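Local coordinates for fibronectin type III domain-containing protein (PDB 6P2K) that is a bacterial glycoside hydrolase of family 74 that probably cleaves the glucan backbone of xyloglucan with a catalytic module of two seven-bladed beta-propellers, at residues S400-D405 against T691-S696; Y756-T761 against L766-I771. All coordinates share one frame; numbering follows the deposited sequence.

Contact 1: S400-D405 against T691-S696; sequences STYTYD and TGKGGS
Tyr402 and Lys693 make the whole contact through the ends of their side chains, with a summed buried surface of just 75 Å². Lys693 NZ donates to Tyr402 OH across 2.6 Å and lies at the edge of the ring, in its plane, so the ammonium meets the phenol oxygen rather than the ring face. Lys693 CE is only 3.1 Å from Tyr402 OH, which sets the hydroxyl beside the final C-N bond, and the two side chains cross at about a right angle. Tyr402 reaches across because its CG stands anti to the backbone N (chi1 -166°), while Lys693 arrives on a chain bent at chi2 (-70°) and chi3.

Close approach is confined to this one pair. The ring of Tyr402 otherwise leans on its own segment, with Tyr402 CD1 4.2 Å above the ring plane of Tyr404 and offset toward the rim. Both bonded residues are partly exposed, and a glycerol, probably from the crystallisation liquor, lies about 4 Å from the Tyr402 side chain. The backbone of 691-696 is held separately, Glu619 accepting from the N atoms of Gly695 and Ser696. Tyr404 and Asp405 together face Gly416, a classic beta bulge, and Asp405 is a zinc ligand with Asp513. The geometry is that of a single polar bridge between loops leading into strands of different propeller blades.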
loop_
_atom_site.group_PDB
_atom_site.type_symbol
_atom_site.label_atom_id
_atom_site.label_comp_id
_atom_site.label_asym_id
_atom_site.label_seq_id
_atom_site.Cartn_x
_atom_site.Cartn_y
_atom_site.Cartn_z
ATOM N N SER B 400 3.796 -14.934 39.191
ATOM C CA SER B 400 4.441 -14.208 40.278
ATOM C C SER B 400 4.681 -12.743 39.929
ATOM O O SER B 400 5.610 -12.124 40.458
ATOM C CB SER B 400 5.767 -14.874 40.665
ATOM O OG SER B 400 5.630 -16.282 40.728
ATOM N N THR B 401 3.848 -12.166 39.066
ATOM C CA THR B 401 4.043 -10.789 38.638
ATOM C C THR B 401 3.301 -9.832 39.556
ATOM O O THR B 401 2.209 -10.138 40.043
ATOM C CB THR B 401 3.562 -10.577 37.202
ATOM O OG1 THR B 401 2.152 -10.835 37.123
ATOM C CG2 THR B 401 4.305 -11.496 36.243
ATOM N N TYR B 402 3.908 -8.672 39.789
ATOM C CA TYR B 402 3.189 -7.534 40.349
ATOM C C TYR B 402 2.402 -6.877 39.220
ATOM O O TYR B 402 2.983 -6.235 38.337
ATOM C CB TYR B 402 4.154 -6.543 40.999
ATOM C CG TYR B 402 3.463 -5.526 41.890
ATOM C CD1 TYR B 402 2.616 -4.561 41.350
ATOM C CD2 TYR B 402 3.653 -5.534 43.268
ATOM C CE1 TYR B 402 1.980 -3.640 42.146
ATOM C CE2 TYR B 402 3.021 -4.607 44.077
ATOM C CZ TYR B 402 2.183 -3.666 43.508
ATOM O OH TYR B 402 1.542 -2.741 44.293
ATOM N N THR B 403 1.083 -7.033 39.238
ATOM C CA THR B 403 0.221 -6.459 38.213
ATOM C C THR B 403 -0.597 -5.323 38.812
ATOM O O THR B 403 -1.282 -5.513 39.823
ATOM C CB THR B 403 -0.695 -7.522 37.606
ATOM O OG1 THR B 403 0.097 -8.631 37.154
ATOM C CG2 THR B 403 -1.460 -6.947 36.419
ATOM N N TYR B 404 -0.515 -4.144 38.184
ATOM C CA TYR B 404 -1.179 -2.942 38.685
ATOM C C TYR B 404 -2.651 -2.879 38.287
ATOM O O TYR B 404 -3.496 -2.472 39.092
ATOM C CB TYR B 404 -0.507 -1.679 38.141
ATOM C CG TYR B 404 0.922 -1.385 38.549
ATOM C CD1 TYR B 404 1.215 -0.812 39.781
ATOM C CD2 TYR B 404 1.972 -1.611 37.666
ATOM C CE1 TYR B 404 2.520 -0.508 40.137
ATOM C CE2 TYR B 404 3.278 -1.308 38.010
ATOM C CZ TYR B 404 3.547 -0.758 39.243
ATOM O OH TYR B 404 4.844 -0.457 39.579
ATOM N N ASP B 405 -2.964 -3.224 37.039
ATOM C CA ASP B 405 -4.243 -2.882 36.428
ATOM C C ASP B 405 -4.486 -3.843 35.272
ATOM O O ASP B 405 -3.563 -4.515 34.798
ATOM C CB ASP B 405 -4.250 -1.415 35.952
ATOM C CG ASP B 405 -5.654 -0.805 35.907
ATOM O OD1 ASP B 405 -6.627 -1.592 35.935
ATOM O OD2 ASP B 405 -5.783 0.455 35.878
ATOM N N THR B 691 -5.993 -3.326 55.989
ATOM C CA THR B 691 -5.815 -2.377 54.898
ATOM C C THR B 691 -6.014 -3.087 53.565
ATOM O O THR B 691 -6.616 -4.165 53.511
ATOM C CB THR B 691 -4.426 -1.733 54.947
ATOM O OG1 THR B 691 -3.421 -2.755 54.937
ATOM C CG2 THR B 691 -4.267 -0.903 56.205
ATOM N N GLY B 692 -5.497 -2.500 52.490
ATOM C CA GLY B 692 -5.567 -3.128 51.184
ATOM C C GLY B 692 -4.588 -2.474 50.234
ATOM O O GLY B 692 -4.015 -1.420 50.521
ATOM N N LYS B 693 -4.384 -3.135 49.096
ATOM C CA LYS B 693 -3.578 -2.604 48.010
ATOM C C LYS B 693 -4.446 -2.022 46.907
ATOM O O LYS B 693 -3.926 -1.652 45.846
ATOM C CB LYS B 693 -2.668 -3.692 47.440
ATOM C CG LYS B 693 -1.304 -3.762 48.097
ATOM C CD LYS B 693 -0.455 -2.554 47.730
ATOM C CE LYS B 693 0.961 -2.963 47.365
ATOM N NZ LYS B 693 1.713 -1.845 46.721
ATOM N N GLY B 694 -5.757 -1.934 47.146
ATOM C CA GLY B 694 -6.717 -1.605 46.120
ATOM C C GLY B 694 -7.650 -2.777 45.859
ATOM O O GLY B 694 -7.923 -3.589 46.751
ATOM N N GLY B 695 -8.132 -2.863 44.622
ATOM C CA GLY B 695 -8.950 -3.976 44.174
ATOM C C GLY B 695 -10.417 -3.902 44.533
ATOM O O GLY B 695 -11.112 -4.921 44.436
ATOM N N SER B 696 -10.906 -2.750 44.973
ATOM C CA SER B 696 -12.333 -2.564 45.179
ATOM C C SER B 696 -12.991 -2.123 43.878
ATOM O O SER B 696 -12.372 -1.473 43.032
ATOM C CB SER B 696 -12.604 -1.537 46.281
ATOM O OG SER B 696 -12.513 -0.222 45.772
#

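Contact 2: Y756-T761 against L766-I771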
loop_
_atom_site.group_PDB
_atom_site.type_symbol
_atom_site.label_atom_id
_atom_site.label_comp_id
_atom_site.label_asym_id
_atom_site.label_seq_id
_atom_site.Cartn_x
_atom_site.Cartn_y
_atom_site.Cartn_z
ATOM N N TYR B 756 -18.077 -11.468 34.870
ATOM C CA TYR B 756 -16.865 -11.923 35.527
ATOM C C TYR B 756 -16.285 -10.799 36.369
ATOM O O TYR B 756 -16.506 -9.616 36.096
ATOM C CB TYR B 756 -15.810 -12.379 34.511
ATOM C CG TYR B 756 -16.106 -13.702 33.846
ATOM C CD1 TYR B 756 -15.709 -14.899 34.431
ATOM C CD2 TYR B 756 -16.765 -13.754 32.629
ATOM C CE1 TYR B 756 -15.970 -16.114 33.823
ATOM C CE2 TYR B 756 -17.032 -14.962 32.014
ATOM C CZ TYR B 756 -16.632 -16.138 32.615
ATOM O OH TYR B 756 -16.897 -17.341 32.004
ATOM N N LEU B 757 -15.537 -11.184 37.395
ATOM C CA LEU B 757 -14.707 -10.267 38.163
ATOM C C LEU B 757 -13.257 -10.525 37.779
ATOM O O LEU B 757 -12.743 -11.625 38.001
ATOM C CB LEU B 757 -14.917 -10.461 39.665
ATOM C CG LEU B 757 -13.948 -9.765 40.625
ATOM C CD1 LEU B 757 -14.047 -8.251 40.498
ATOM C CD2 LEU B 757 -14.221 -10.197 42.056
ATOM N N TYR B 758 -12.616 -9.531 37.175
ATOM C CA TYR B 758 -11.194 -9.584 36.853
ATOM C C TYR B 758 -10.440 -8.806 37.920
ATOM O O TYR B 758 -10.693 -7.609 38.112
ATOM C CB TYR B 758 -10.913 -8.986 35.473
ATOM C CG TYR B 758 -11.282 -9.853 34.287
ATOM C CD1 TYR B 758 -12.601 -10.217 34.043
ATOM C CD2 TYR B 758 -10.312 -10.279 33.390
ATOM C CE1 TYR B 758 -12.938 -10.996 32.945
ATOM C CE2 TYR B 758 -10.639 -11.062 32.293
ATOM C CZ TYR B 758 -11.952 -11.415 32.076
ATOM O OH TYR B 758 -12.289 -12.186 30.986
ATOM N N SER B 759 -9.515 -9.475 38.607
ATOM C CA SER B 759 -8.725 -8.840 39.655
ATOM C C SER B 759 -7.241 -9.077 39.426
ATOM O O SER B 759 -6.820 -10.208 39.155
ATOM C CB SER B 759 -9.148 -9.343 41.046
ATOM O OG SER B 759 -10.556 -9.348 41.194
ATOM N N THR B 760 -6.458 -8.009 39.539
ATOM C CA THR B 760 -5.009 -8.096 39.508
ATOM C C THR B 760 -4.466 -8.051 40.930
ATOM O O THR B 760 -5.079 -7.469 41.828
ATOM C CB THR B 760 -4.414 -6.960 38.683
ATOM O OG1 THR B 760 -4.725 -5.706 39.309
ATOM C CG2 THR B 760 -4.990 -6.974 37.286
ATOM N N THR B 761 -3.318 -8.690 41.129
ATOM C CA THR B 761 -2.752 -8.871 42.454
ATOM C C THR B 761 -1.330 -8.334 42.499
ATOM O O THR B 761 -0.624 -8.345 41.483
ATOM C CB THR B 761 -2.749 -10.355 42.848
ATOM O OG1 THR B 761 -1.903 -11.077 41.947
ATOM C CG2 THR B 761 -4.155 -10.932 42.774
ATOM N N LEU B 766 -2.870 -12.061 37.294
ATOM C CA LEU B 766 -4.267 -11.781 37.002
ATOM C C LEU B 766 -5.121 -13.025 37.203
ATOM O O LEU B 766 -4.746 -14.124 36.783
ATOM C CB LEU B 766 -4.419 -11.277 35.566
ATOM C CG LEU B 766 -5.830 -11.179 34.989
ATOM C CD1 LEU B 766 -6.632 -10.098 35.702
ATOM C CD2 LEU B 766 -5.758 -10.909 33.493
ATOM N N TRP B 767 -6.273 -12.839 37.846
ATOM C CA TRP B 767 -7.236 -13.904 38.082
ATOM C C TRP B 767 -8.632 -13.382 37.777
ATOM O O TRP B 767 -8.901 -12.185 37.910
ATOM C CB TRP B 767 -7.182 -14.407 39.533
ATOM C CG TRP B 767 -5.849 -14.944 39.936
ATOM C CD1 TRP B 767 -4.719 -14.227 40.199
ATOM C CD2 TRP B 767 -5.506 -16.320 40.127
ATOM N NE1 TRP B 767 -3.692 -15.072 40.538
ATOM C CE2 TRP B 767 -4.149 -16.363 40.502
ATOM C CE3 TRP B 767 -6.215 -17.522 40.014
ATOM C CZ2 TRP B 767 -3.487 -17.560 40.769
ATOM C CZ3 TRP B 767 -5.557 -18.706 40.278
ATOM C CH2 TRP B 767 -4.207 -18.718 40.654
ATOM N N ARG B 768 -9.524 -14.290 37.383
ATOM C CA ARG B 768 -10.911 -13.930 37.136
ATOM C C ARG B 768 -11.844 -14.963 37.752
ATOM O O ARG B 768 -11.503 -16.142 37.891
ATOM C CB ARG B 768 -11.204 -13.772 35.638
ATOM C CG ARG B 768 -11.538 -15.056 34.914
ATOM C CD ARG B 768 -12.039 -14.768 33.511
ATOM N NE ARG B 768 -12.501 -15.980 32.849
ATOM C CZ ARG B 768 -13.039 -16.012 31.634
ATOM N NH1 ARG B 768 -13.182 -14.891 30.938
ATOM N NH2 ARG B 768 -13.436 -17.167 31.117
ATOM N N ARG B 769 -13.034 -14.497 38.121
ATOM C CA ARG B 769 -14.031 -15.308 38.798
ATOM C C ARG B 769 -15.396 -15.018 38.199
ATOM O O ARG B 769 -15.724 -13.863 37.913
ATOM C CB ARG B 769 -14.049 -15.020 40.308
ATOM C CG ARG B 769 -14.967 -15.929 41.111
ATOM C CD ARG B 769 -15.157 -15.424 42.530
ATOM N NE ARG B 769 -15.811 -16.415 43.380
ATOM C CZ ARG B 769 -17.127 -16.589 43.445
ATOM N NH1 ARG B 769 -17.932 -15.837 42.708
ATOM N NH2 ARG B 769 -17.638 -17.512 44.246
ATOM N N SER B 770 -16.183 -16.072 38.002
ATOM C CA SER B 770 -17.564 -15.908 37.572
ATOM C C SER B 770 -18.399 -15.339 38.712
ATOM O O SER B 770 -18.225 -15.710 39.875
ATOM C CB SER B 770 -18.136 -17.248 37.114
ATOM O OG SER B 770 -19.167 -17.059 36.163
ATOM N N ILE B 771 -19.304 -14.423 38.376
ATOM C CA ILE B 771 -20.142 -13.733 39.355
ATOM C C ILE B 771 -21.598 -14.019 39.013
ATOM O O ILE B 771 -22.059 -13.685 37.915
ATOM C CB ILE B 771 -19.873 -12.219 39.371
ATOM C CG1 ILE B 771 -18.411 -11.933 39.736
ATOM C CG2 ILE B 771 -20.822 -11.520 40.332
ATOM C CD1 ILE B 771 -18.045 -12.305 41.152
#
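Arg768 lays its guanidinium flat over one face of the Tyr756 ring, the centres 3.9 Å apart and the planes inclined by only 12°, which satisfies the criteria for both a stack and a cation-pi contact. The overlap is displaced toward the ring's rim, and Arg768 NE sits 3.6 Å from Tyr756 CE1. The same arginine serves Tyr758 differently. Arg768 CB stands 4.0 Å from the Tyr758 ring centroid, almost on the ring normal, as a CH-pi contact, and the extended chain then runs alongside the ring. Arg768 NH1 finally donates to Tyr758 OH at 2.8 Å, near the guanidinium plane although the bond is bent (147° at the hydrogen). CG between the backbone N and the carbonyl carbon (chi1 85°) puts the chain on this course.

Beneath these side chains the antiparallel strands are joined at two hydrogen-bonded pairs, Leu757 with Arg769 and Ser759 with Trp767. Of the four bonds, Leu757 N to Arg769 O is the shortest at 2.7 Å. Farther along the face of the two tyrosines, Leu766 CD1 packs 3.9 Å from Thr760 CG2; on the reverse face Leu757 CB meets Ile771 CG1 at 3.8 Å. This is a beta hairpin within a propeller blade. Asp751 forms a salt bridge to Arg768 NH1 and Gln7 accepts from NE, so hydrogen bonds, a carboxylate and an aromatic face together fix the guanidinium's rotation and probably stabilise its positive charge.

Contact 1 closes before contact 2 opens along the chain, and their centres lie 12 Å apart. They touch directly: Thr403 N is 3.1 Å from Thr761 O, a probable hydrogen bond between the start of strand 403-409 and the end of strand 754-761, and Thr760 CG2 packs 3.8 Å from Asp405 C. Contact 2 is internal to one four-stranded sheet, whose outermost strand 7-8 pairs antiparallel with 765-770; the chain's N-terminal strand thus completes the sheet of its C-terminal hairpin, consistent with closure of a beta-propeller by the chain ends. Contact 1 instead joins loops before strands of two different sheets (403-409 and 697-699). Asp405, a zinc ligand, sits where the two contacts meet.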